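Local coordinates for 450aa long hypothetical fmu protein (Pyrococcus horikoshii, PDB 2YXL) that probably methylates cytosine at carbon 5 in RNA, using S-adenosylmethionine as methyl donor, at residues 262-267 and 332-337. Numbering follows the deposited sequence.
Sequences TVVDLA and DKVLLD. With SFG (sinefungin), chain B.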
loop_
_atom_site.group_PDB
_atom_site.type_symbol
_atom_site.label_atom_id
_atom_site.label_comp_id
_atom_site.label_asym_id
_atom_site.label_seq_id
_atom_site.Cartn_x
_atom_site.Cartn_y
_atom_site.Cartn_z
ATOM N N THR A 262 17.735 10.112 21.315
ATOM C CA THR A 262 16.325 9.883 21.604
ATOM C C THR A 262 15.487 10.312 20.398
ATOM O O THR A 262 15.498 11.478 19.995
ATOM C CB THR A 262 15.869 10.550 22.940
ATOM O OG1 THR A 262 14.442 10.702 22.951
ATOM C CG2 THR A 262 16.529 11.910 23.143
ATOM N N VAL A 263 14.790 9.342 19.814
ATOM C CA VAL A 263 14.059 9.542 18.569
ATOM C C VAL A 263 12.563 9.301 18.770
ATOM O O VAL A 263 12.161 8.478 19.594
ATOM C CB VAL A 263 14.623 8.624 17.437
ATOM C CG1 VAL A 263 13.779 8.702 16.166
ATOM C CG2 VAL A 263 16.070 8.990 17.131
ATOM N N VAL A 264 11.748 10.040 18.020
ATOM C CA VAL A 264 10.298 9.852 18.035
ATOM C C VAL A 264 9.783 9.483 16.642
ATOM O O VAL A 264 10.120 10.134 15.653
ATOM C CB VAL A 264 9.564 11.114 18.556
ATOM C CG1 VAL A 264 8.053 10.959 18.425
ATOM C CG2 VAL A 264 9.944 11.394 20.002
ATOM N N ASP A 265 8.989 8.415 16.580
ATOM C CA ASP A 265 8.240 8.057 15.377
ATOM C C ASP A 265 6.774 8.338 15.679
ATOM O O ASP A 265 6.106 7.555 16.358
ATOM C CB ASP A 265 8.459 6.582 15.017
ATOM C CG ASP A 265 7.989 6.235 13.603
ATOM O OD1 ASP A 265 6.978 6.800 13.125
ATOM O OD2 ASP A 265 8.635 5.375 12.968
ATOM N N LEU A 266 6.285 9.467 15.175
ATOM C CA LEU A 266 5.002 10.027 15.609
ATOM C C LEU A 266 3.782 9.263 15.084
ATOM O O LEU A 266 2.728 9.261 15.721
ATOM C CB LEU A 266 4.932 11.512 15.242
ATOM C CG LEU A 266 4.173 12.475 16.157
ATOM C CD1 LEU A 266 4.545 12.313 17.636
ATOM C CD2 LEU A 266 4.410 13.903 15.703
ATOM N N ALA A 267 3.932 8.623 13.928
ATOM C CA ALA A 267 2.939 7.684 13.402
ATOM C C ALA A 267 3.700 6.453 12.912
ATOM O O ALA A 267 4.258 6.449 11.812
ATOM C CB ALA A 267 2.136 8.321 12.281
ATOM N N ASP A 332 15.850 14.363 19.906
ATOM C CA ASP A 332 16.995 14.691 19.055
ATOM C C ASP A 332 16.568 14.776 17.599
ATOM O O ASP A 332 17.026 15.644 16.859
ATOM C CB ASP A 332 18.101 13.644 19.206
ATOM C CG ASP A 332 18.916 13.832 20.466
ATOM O OD1 ASP A 332 19.056 12.853 21.228
ATOM O OD2 ASP A 332 19.417 14.952 20.697
ATOM N N LYS A 333 15.697 13.856 17.199
ATOM C CA LYS A 333 15.057 13.901 15.890
ATOM C C LYS A 333 13.739 13.142 15.889
ATOM O O LYS A 333 13.591 12.130 16.573
ATOM C CB LYS A 333 15.986 13.390 14.783
ATOM C CG LYS A 333 16.799 12.158 15.130
ATOM C CD LYS A 333 17.793 11.818 14.031
ATOM C CE LYS A 333 18.992 12.765 13.998
ATOM N NZ LYS A 333 18.752 13.940 13.113
ATOM N N VAL A 334 12.784 13.654 15.122
ATOM C CA VAL A 334 11.467 13.043 15.006
ATOM C C VAL A 334 11.135 12.725 13.551
ATOM O O VAL A 334 11.405 13.519 12.646
ATOM C CB VAL A 334 10.349 13.923 15.655
ATOM C CG1 VAL A 334 10.354 15.328 15.081
ATOM C CG2 VAL A 334 8.967 13.285 15.498
ATOM N N LEU A 335 10.564 11.543 13.342
ATOM C CA LEU A 335 10.024 11.162 12.053
ATOM C C LEU A 335 8.506 11.252 12.096
ATOM O O LEU A 335 7.859 10.641 12.954
ATOM C CB LEU A 335 10.463 9.741 11.678
ATOM C CG LEU A 335 9.761 9.060 10.497
ATOM C CD1 LEU A 335 10.153 9.691 9.168
ATOM C CD2 LEU A 335 10.049 7.569 10.494
ATOM N N LEU A 336 7.947 12.035 11.181
ATOM C CA LEU A 336 6.510 12.049 10.975
ATOM C C LEU A 336 6.185 11.462 9.604
ATOM O O LEU A 336 6.120 12.176 8.597
ATOM C CB LEU A 336 5.922 13.459 11.155
ATOM C CG LEU A 336 4.410 13.676 10.966
ATOM C CD1 LEU A 336 3.562 12.650 11.719
ATOM C CD2 LEU A 336 4.016 15.090 11.369
ATOM N N ASP A 337 6.015 10.144 9.576
ATOM C CA ASP A 337 5.519 9.465 8.393
ATOM C C ASP A 337 4.003 9.527 8.487
ATOM O O ASP A 337 3.348 8.594 8.956
ATOM C CB ASP A 337 6.036 8.025 8.322
ATOM C CG ASP A 337 5.605 7.313 7.053
ATOM O OD1 ASP A 337 5.618 7.941 5.969
ATOM O OD2 ASP A 337 5.257 6.116 7.135
HETATM N N SFG B . 5.318 4.885 9.551
HETATM C CA SFG B . 4.578 3.619 9.409
HETATM C C SFG B . 5.502 2.527 8.832
HETATM O O SFG B . 5.198 1.338 9.063
HETATM O OXT SFG B . 6.502 2.900 8.183
HETATM C CB SFG B . 3.330 3.827 8.529
HETATM C CG SFG B . 2.326 4.780 9.205
HETATM C CD SFG B . 1.026 4.948 8.403
HETATM N NE SFG B . 1.344 5.574 7.112
HETATM C "C5'" SFG B . 0.007 5.862 9.119
HETATM C "C4'" SFG B . -0.296 5.464 10.586
HETATM O "O4'" SFG B . -0.671 6.688 11.262
HETATM C "C3'" SFG B . -1.501 4.520 10.750
HETATM O "O3'" SFG B . -1.064 3.325 11.411
HETATM C "C2'" SFG B . -2.484 5.302 11.635
HETATM O "O2'" SFG B . -3.100 4.450 12.609
HETATM C "C1'" SFG B . -1.550 6.286 12.330
HETATM N N9 SFG B . -2.216 7.508 12.870
HETATM C C8 SFG B . -3.131 8.258 12.251
HETATM N N7 SFG B . -3.486 9.274 13.038
HETATM C C5 SFG B . -2.792 9.173 14.168
HETATM C C6 SFG B . -2.737 9.927 15.338
HETATM N N6 SFG B . -3.496 11.011 15.486
HETATM N N1 SFG B . -1.903 9.543 16.321
HETATM C C2 SFG B . -1.142 8.465 16.186
HETATM N N3 SFG B . -1.173 7.726 15.083
HETATM C C4 SFG B . -1.983 8.053 14.061
#
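V264 is the middle of this parallel strand pair: its N donates to K333 O, and its O accepts L335 N at 2.7 Å. Two residues on, L266 N reaches L335 O almost straight, at 171°. The buried apolar packing lies on the face carrying V264 and V334. There the two valines run flank to flank, V334 CG2 resting 3.8 Å from V264 CB; that methyl is anti to its own backbone N, which lays it over the V264 carbonyl. L266 CB carries the apolar seam on to L336 CD1. On the other face D265 runs alongside L335, with D265 OD2 beside L335 CD2.

The N-terminal end is looser and partly exposed. The D332 side chain lies across that of T262 and takes T262 N on the anti lone pair of D332 OD1 (3.0 Å), while D332 N returns a more bent bond to T262 O; D332 OD2 is tied to K380 by a salt bridge.

At the C-terminal end, A267 O (2.9 Å) and D337 OD2 (2.7 Å) both accept from the amino-acid amine of sinefungin (atom N), so the C-terminal ends of the two segments line part of the cofactor pocket, as in class I Rossmann-like methyltransferases. K273 bridges to D337 OD2 and T388 bonds D337 OD1, which should hold the carboxylate in position.

Within the central sheet, 262-265 pairs on its far edge with strand 286-290, and 331-337 with 383-389. Helix 361-376 covers the L266 and L336 side, and helix 272-280 packs on D265 and L335.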